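Local coordinates for cell shape-determining protein MreC (Listeria monocytogenes, PDB 2J5U), which is probably involved in forming and maintaining bacterial cell shape and assembles as twelve dimers into a 24-subunit homooligomer, at residues M101-V113 / G213-K226. Residues are numbered along the deposited sequence; the frame is centred on the assembly and turned at random.
Sequences MAVTTPSGLIGKV and GADMYDLNHVTVLK
T104 and T223 pair between two antiparallel neighbours of the barrel, strands 102-105 and 221-226, and exchange two backbone hydrogen bonds: T104 N to T223 O and T223 N to T104 O, each 2.7 Å. T104 OG1 also leans on T223 O, but at 3.5 Å this is a weak bond. One residue along each strand, V103 and V224 form a non-hydrogen-bonded pair, with V103 CG2 4.1 Å from V224 CG2 on the face that turns to V123 and I89 of the barrel wall. The tight part lies around I110. With CG1 set between the backbone N and the carbonyl carbon (chi1 70°), I110 sends CD1 to L219 CD2 at 3.9 Å, while CG2, on the other branch, meets A214 CB at 3.8 Å. I110 shares a classic beta bulge with G111: both amides donate to V103 O. L219 is backed by V75, V87 and L125, so aliphatic groups from several strands gather here.

M101 CB packs on V224 CG1 at 3.8 Å; the extended chain then runs out to CE, 4.0 Å from CB of the exposed K226, where the contact opens to solvent.

Strand 221-226, the last in the chain, completes a six-stranded antiparallel barrel whose other five strands all come earlier. Backbone hydrogen bonds set the pairing of the threonines, and apolar contacts between I110 and the 214-219 connection close the chain's return from the other barrel.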
ATOM      1  N   MET A 101      -3.957  66.804 -33.776  1.00 50.78           N
ATOM      2  CA  MET A 101      -2.716  66.042 -33.758  1.00 47.51           C
ATOM      3  C   MET A 101      -1.667  66.888 -33.020  1.00 49.36           C
ATOM      4  O   MET A 101      -1.663  68.120 -33.109  1.00 49.79           O
ATOM      5  CB  MET A 101      -2.238  65.747 -35.186  1.00 46.37           C
ATOM      6  CG  MET A 101      -2.774  64.462 -35.789  1.00 43.01           C
ATOM      7  SD  MET A 101      -2.300  64.187 -37.481  1.00 44.18           S
ATOM      8  CE  MET A 101      -3.345  62.896 -37.906  1.00 43.92           C
ATOM      9  N   ALA A 102      -0.785  66.235 -32.277  1.00 50.02           N
ATOM     10  CA  ALA A 102       0.249  66.950 -31.540  1.00 49.57           C
ATOM     11  C   ALA A 102       1.365  67.390 -32.480  1.00 50.01           C
ATOM     12  O   ALA A 102       1.668  66.709 -33.460  1.00 49.48           O
ATOM     13  CB  ALA A 102       0.812  66.060 -30.459  1.00 48.69           C
ATOM     14  N   VAL A 103       1.966  68.539 -32.196  1.00 49.55           N
ATOM     15  CA  VAL A 103       3.060  69.022 -33.020  1.00 49.09           C
ATOM     16  C   VAL A 103       4.224  69.236 -32.086  1.00 50.19           C
ATOM     17  O   VAL A 103       4.084  69.887 -31.047  1.00 49.07           O
ATOM     18  CB  VAL A 103       2.735  70.348 -33.709  1.00 50.47           C
ATOM     19  CG1 VAL A 103       3.922  70.776 -34.553  1.00 50.05           C
ATOM     20  CG2 VAL A 103       1.489  70.207 -34.578  1.00 47.55           C
ATOM     21  N   THR A 104       5.378  68.691 -32.464  1.00 51.90           N
ATOM     22  CA  THR A 104       6.575  68.780 -31.632  1.00 53.96           C
ATOM     23  C   THR A 104       7.862  69.099 -32.378  1.00 53.18           C
ATOM     24  O   THR A 104       7.891  69.206 -33.604  1.00 53.06           O
ATOM     25  CB  THR A 104       6.837  67.446 -30.920  1.00 54.12           C
ATOM     26  OG1 THR A 104       7.012  66.425 -31.907  1.00 53.46           O
ATOM     27  CG2 THR A 104       5.682  67.072 -30.021  1.00 56.51           C
ATOM     28  N   THR A 105       8.923  69.230 -31.590  1.00 53.82           N
ATOM     29  CA  THR A 105      10.275  69.471 -32.077  1.00 56.26           C
ATOM     30  C   THR A 105      11.102  68.547 -31.190  1.00 59.75           C
ATOM     31  O   THR A 105      10.592  68.001 -30.209  1.00 60.57           O
ATOM     32  CB  THR A 105      10.769  70.920 -31.835  1.00 52.81           C
ATOM     33  OG1 THR A 105      10.926  71.148 -30.429  1.00 51.08           O
ATOM     34  CG2 THR A 105       9.799  71.920 -32.406  1.00 51.23           C
ATOM     35  N   PRO A 106      12.383  68.355 -31.525  1.00 61.81           N
ATOM     36  CA  PRO A 106      13.256  67.487 -30.728  1.00 61.55           C
ATOM     37  C   PRO A 106      13.260  67.783 -29.222  1.00 62.07           C
ATOM     38  O   PRO A 106      13.202  66.865 -28.404  1.00 63.50           O
ATOM     39  CB  PRO A 106      14.614  67.717 -31.369  1.00 61.51           C
ATOM     40  CG  PRO A 106      14.237  67.853 -32.828  1.00 61.50           C
ATOM     41  CD  PRO A 106      13.050  68.777 -32.772  1.00 61.12           C
ATOM     42  N   SER A 107      13.320  69.055 -28.851  1.00 61.06           N
ATOM     43  CA  SER A 107      13.349  69.408 -27.441  1.00 60.62           C
ATOM     44  C   SER A 107      11.993  69.533 -26.745  1.00 60.19           C
ATOM     45  O   SER A 107      11.926  70.023 -25.615  1.00 60.60           O
ATOM     46  CB  SER A 107      14.161  70.696 -27.246  1.00 62.62           C
ATOM     47  OG  SER A 107      14.189  71.478 -28.428  1.00 66.35           O
ATOM     48  N   GLY A 108      10.912  69.100 -27.391  1.00 59.09           N
ATOM     49  CA  GLY A 108       9.612  69.182 -26.736  1.00 56.51           C
ATOM     50  C   GLY A 108       8.346  69.410 -27.546  1.00 55.57           C
ATOM     51  O   GLY A 108       8.357  69.542 -28.772  1.00 55.68           O
ATOM     52  N   LEU A 109       7.232  69.440 -26.825  1.00 55.11           N
ATOM     53  CA  LEU A 109       5.908  69.663 -27.404  1.00 53.13           C
ATOM     54  C   LEU A 109       5.718  71.153 -27.710  1.00 52.93           C
ATOM     55  O   LEU A 109       6.044  72.003 -26.872  1.00 49.76           O
ATOM     56  CB  LEU A 109       4.834  69.231 -26.398  1.00 50.75           C
ATOM     57  CG  LEU A 109       3.382  69.467 -26.820  1.00 51.45           C
ATOM     58  CD1 LEU A 109       3.068  68.521 -27.940  1.00 50.76           C
ATOM     59  CD2 LEU A 109       2.421  69.224 -25.694  1.00 47.69           C
ATOM     60  N   ILE A 110       5.192  71.484 -28.887  1.00 52.08           N
ATOM     61  CA  ILE A 110       4.967  72.901 -29.177  1.00 53.75           C
ATOM     62  C   ILE A 110       3.505  73.269 -29.448  1.00 53.05           C
ATOM     63  O   ILE A 110       3.150  74.443 -29.448  1.00 52.35           O
ATOM     64  CB  ILE A 110       5.830  73.413 -30.358  1.00 53.77           C
ATOM     65  CG1 ILE A 110       5.343  72.809 -31.672  1.00 54.37           C
ATOM     66  CG2 ILE A 110       7.286  73.084 -30.099  1.00 54.10           C
ATOM     67  CD1 ILE A 110       5.900  73.474 -32.881  1.00 56.45           C
ATOM     68  N   GLY A 111       2.647  72.284 -29.685  1.00 52.24           N
ATOM     69  CA  GLY A 111       1.260  72.629 -29.920  1.00 51.29           C
ATOM     70  C   GLY A 111       0.411  71.543 -30.519  1.00 52.10           C
ATOM     71  O   GLY A 111       0.765  70.367 -30.456  1.00 53.15           O
ATOM     72  N   LYS A 112      -0.720  71.941 -31.093  1.00 51.95           N
ATOM     73  CA  LYS A 112      -1.615  70.991 -31.719  1.00 53.66           C
ATOM     74  C   LYS A 112      -2.236  71.572 -32.969  1.00 52.92           C
ATOM     75  O   LYS A 112      -2.416  72.777 -33.086  1.00 53.96           O
ATOM     76  CB  LYS A 112      -2.719  70.556 -30.753  1.00 56.09           C
ATOM     77  CG  LYS A 112      -3.782  71.587 -30.480  1.00 59.07           C
ATOM     78  CD  LYS A 112      -4.942  70.937 -29.749  1.00 62.55           C
ATOM     79  CE  LYS A 112      -6.064  71.925 -29.488  1.00 65.29           C
ATOM     80  NZ  LYS A 112      -5.588  73.139 -28.751  1.00 66.68           N
ATOM     81  N   VAL A 113      -2.565  70.701 -33.910  1.00 51.84           N
ATOM     82  CA  VAL A 113      -3.169  71.149 -35.145  1.00 52.86           C
ATOM     83  C   VAL A 113      -4.593  71.629 -34.882  1.00 53.10           C
ATOM     84  O   VAL A 113      -5.362  70.974 -34.188  1.00 52.27           O
ATOM     85  CB  VAL A 113      -3.196  70.015 -36.166  1.00 51.29           C
ATOM     86  CG1 VAL A 113      -3.759  70.508 -37.477  1.00 52.19           C
ATOM     87  CG2 VAL A 113      -1.798  69.487 -36.362  1.00 53.62           C
ATOM     88  N   GLY A 213      10.235  72.892 -22.490  1.00 61.12           N
ATOM     89  CA  GLY A 213      11.535  72.436 -22.941  1.00 62.01           C
ATOM     90  C   GLY A 213      11.839  72.933 -24.335  1.00 62.87           C
ATOM     91  O   GLY A 213      12.984  73.238 -24.671  1.00 64.75           O
ATOM     92  N   ALA A 214      10.809  73.010 -25.162  1.00 63.13           N
ATOM     93  CA  ALA A 214      11.003  73.482 -26.517  1.00 64.39           C
ATOM     94  C   ALA A 214      10.939  75.002 -26.535  1.00 64.60           C
ATOM     95  O   ALA A 214      10.147  75.602 -25.818  1.00 63.89           O
ATOM     96  CB  ALA A 214       9.929  72.902 -27.429  1.00 64.46           C
ATOM     97  N   ASP A 215      11.798  75.624 -27.335  1.00 66.64           N
ATOM     98  CA  ASP A 215      11.788  77.075 -27.453  1.00 67.82           C
ATOM     99  C   ASP A 215      10.826  77.387 -28.585  1.00 68.16           C
ATOM    100  O   ASP A 215      11.081  77.020 -29.734  1.00 67.84           O
ATOM    101  CB  ASP A 215      13.163  77.611 -27.821  1.00 71.12           C
ATOM    102  CG  ASP A 215      13.110  79.068 -28.253  1.00 74.06           C
ATOM    103  OD1 ASP A 215      12.737  79.928 -27.414  1.00 72.18           O
ATOM    104  OD2 ASP A 215      13.423  79.346 -29.434  1.00 75.83           O
ATOM    105  N   MET A 216       9.732  78.075 -28.279  1.00 67.22           N
ATOM    106  CA  MET A 216       8.749  78.359 -29.308  1.00 65.68           C
ATOM    107  C   MET A 216       8.844  79.742 -29.943  1.00 66.64           C
ATOM    108  O   MET A 216       8.041  80.086 -30.811  1.00 67.14           O
ATOM    109  CB  MET A 216       7.359  78.104 -28.726  1.00 64.34           C
ATOM    110  CG  MET A 216       7.199  76.662 -28.279  1.00 62.78           C
ATOM    111  SD  MET A 216       5.954  76.412 -27.040  1.00 62.39           S
ATOM    112  CE  MET A 216       4.655  76.146 -28.027  1.00 63.89           C
ATOM    113  N   TYR A 217       9.836  80.528 -29.539  1.00 68.04           N
ATOM    114  CA  TYR A 217       9.993  81.866 -30.106  1.00 69.10           C
ATOM    115  C   TYR A 217      10.482  81.837 -31.540  1.00 67.84           C
ATOM    116  O   TYR A 217      10.204  82.745 -32.313  1.00 67.23           O
ATOM    117  CB  TYR A 217      10.955  82.711 -29.275  1.00 72.36           C
ATOM    118  CG  TYR A 217      11.224  84.082 -29.879  1.00 77.00           C
ATOM    119  CD1 TYR A 217      12.408  84.342 -30.591  1.00 78.61           C
ATOM    120  CD2 TYR A 217      10.279  85.111 -29.771  1.00 78.22           C
ATOM    121  CE1 TYR A 217      12.642  85.595 -31.180  1.00 80.59           C
ATOM    122  CE2 TYR A 217      10.498  86.365 -30.354  1.00 80.10           C
ATOM    123  CZ  TYR A 217      11.679  86.601 -31.057  1.00 81.89           C
ATOM    124  OH  TYR A 217      11.878  87.837 -31.642  1.00 82.12           O
ATOM    125  N   ASP A 218      11.210  80.794 -31.900  1.00 67.84           N
ATOM    126  CA  ASP A 218      11.723  80.693 -33.253  1.00 68.99           C
ATOM    127  C   ASP A 218      11.493  79.277 -33.757  1.00 68.44           C
ATOM    128  O   ASP A 218      12.264  78.371 -33.467  1.00 70.09           O
ATOM    129  CB  ASP A 218      13.213  81.034 -33.253  1.00 72.03           C
ATOM    130  CG  ASP A 218      13.814  81.065 -34.651  1.00 76.34           C
ATOM    131  OD1 ASP A 218      15.044  81.251 -34.742  1.00 80.49           O
ATOM    132  OD2 ASP A 218      13.077  80.907 -35.654  1.00 78.38           O
ATOM    133  N   LEU A 219      10.433  79.079 -34.521  1.00 67.08           N
ATOM    134  CA  LEU A 219      10.129  77.747 -35.017  1.00 65.20           C
ATOM    135  C   LEU A 219      10.352  77.633 -36.501  1.00 65.46           C
ATOM    136  O   LEU A 219      10.001  78.535 -37.254  1.00 67.05           O
ATOM    137  CB  LEU A 219       8.671  77.393 -34.727  1.00 63.68           C
ATOM    138  CG  LEU A 219       8.199  77.381 -33.281  1.00 62.71           C
ATOM    139  CD1 LEU A 219       6.692  77.378 -33.260  1.00 63.56           C
ATOM    140  CD2 LEU A 219       8.751  76.173 -32.569  1.00 63.66           C
ATOM    141  N   ASN A 220      10.931  76.519 -36.921  1.00 64.71           N
ATOM    142  CA  ASN A 220      11.145  76.283 -38.329  1.00 64.96           C
ATOM    143  C   ASN A 220      10.770  74.850 -38.640  1.00 64.05           C
ATOM    144  O   ASN A 220       9.716  74.591 -39.216  1.00 64.60           O
ATOM    145  CB  ASN A 220      12.591  76.516 -38.717  1.00 69.58           C
ATOM    146  CG  ASN A 220      12.820  76.305 -40.203  1.00 74.74           C
ATOM    147  OD1 ASN A 220      13.950  76.093 -40.645  1.00 77.39           O
ATOM    148  ND2 ASN A 220      11.739  76.366 -40.988  1.00 76.66           N
ATOM    149  N   HIS A 221      11.637  73.916 -38.266  1.00 63.31           N
ATOM    150  CA  HIS A 221      11.359  72.505 -38.501  1.00 62.86           C
ATOM    151  C   HIS A 221      10.520  71.946 -37.370  1.00 61.26           C
ATOM    152  O   HIS A 221      10.789  72.188 -36.189  1.00 60.14           O
ATOM    153  CB  HIS A 221      12.653  71.739 -38.678  1.00 65.77           C
ATOM    154  CG  HIS A 221      13.356  72.091 -39.947  1.00 71.51           C
ATOM    155  ND1 HIS A 221      12.732  72.028 -41.176  1.00 74.39           N
ATOM    156  CD2 HIS A 221      14.602  72.567 -40.180  1.00 73.14           C
ATOM    157  CE1 HIS A 221      13.562  72.454 -42.111  1.00 74.61           C
ATOM    158  NE2 HIS A 221      14.703  72.786 -41.534  1.00 76.22           N
ATOM    159  N   VAL A 222       9.505  71.180 -37.747  1.00 57.86           N
ATOM    160  CA  VAL A 222       8.550  70.665 -36.788  1.00 55.86           C
ATOM    161  C   VAL A 222       8.006  69.280 -37.147  1.00 55.74           C
ATOM    162  O   VAL A 222       8.086  68.851 -38.303  1.00 57.28           O
ATOM    163  CB  VAL A 222       7.410  71.701 -36.710  1.00 56.19           C
ATOM    164  CG1 VAL A 222       6.059  71.047 -36.829  1.00 53.55           C
ATOM    165  CG2 VAL A 222       7.549  72.496 -35.459  1.00 53.78           C
ATOM    166  N   THR A 223       7.438  68.582 -36.168  1.00 53.98           N
ATOM    167  CA  THR A 223       6.893  67.242 -36.425  1.00 54.36           C
ATOM    168  C   THR A 223       5.465  66.991 -35.921  1.00 52.24           C
ATOM    169  O   THR A 223       5.160  67.159 -34.733  1.00 52.05           O
ATOM    170  CB  THR A 223       7.812  66.156 -35.834  1.00 54.82           C
ATOM    171  OG1 THR A 223       9.134  66.348 -36.336  1.00 58.36           O
ATOM    172  CG2 THR A 223       7.344  64.775 -36.248  1.00 54.53           C
ATOM    173  N   VAL A 224       4.598  66.574 -36.836  1.00 50.89           N
ATOM    174  CA  VAL A 224       3.206  66.293 -36.499  1.00 51.32           C
ATOM    175  C   VAL A 224       3.047  64.799 -36.195  1.00 52.62           C
ATOM    176  O   VAL A 224       3.389  63.951 -37.012  1.00 52.66           O
ATOM    177  CB  VAL A 224       2.262  66.684 -37.664  1.00 49.37           C
ATOM    178  CG1 VAL A 224       0.819  66.435 -37.280  1.00 49.95           C
ATOM    179  CG2 VAL A 224       2.446  68.130 -38.016  1.00 48.05           C
ATOM    180  N   LEU A 225       2.524  64.489 -35.013  1.00 54.39           N
ATOM    181  CA  LEU A 225       2.327  63.108 -34.581  1.00 53.87           C
ATOM    182  C   LEU A 225       0.907  62.567 -34.717  1.00 53.79           C
ATOM    183  O   LEU A 225      -0.028  63.116 -34.153  1.00 53.71           O
ATOM    184  CB  LEU A 225       2.746  62.955 -33.114  1.00 51.93           C
ATOM    185  CG  LEU A 225       4.056  63.624 -32.705  1.00 53.26           C
ATOM    186  CD1 LEU A 225       4.336  63.345 -31.241  1.00 51.70           C
ATOM    187  CD2 LEU A 225       5.185  63.121 -33.591  1.00 51.24           C
ATOM    188  N   LYS A 226       0.750  61.485 -35.464  1.00 55.99           N
ATOM    189  CA  LYS A 226      -0.553  60.850 -35.590  1.00 58.17           C
ATOM    190  C   LYS A 226      -0.587  59.895 -34.395  1.00 57.81           C
ATOM    191  O   LYS A 226       0.352  59.132 -34.187  1.00 58.67           O
ATOM    192  CB  LYS A 226      -0.643  60.058 -36.897  1.00 60.45           C
ATOM    193  CG  LYS A 226      -1.888  59.187 -37.026  1.00 64.17           C
ATOM    194  CD  LYS A 226      -1.807  58.295 -38.257  1.00 69.36           C
ATOM    195  CE  LYS A 226      -3.013  57.361 -38.355  1.00 75.32           C
ATOM    196  NZ  LYS A 226      -2.951  56.464 -39.561  1.00 78.16           N
TER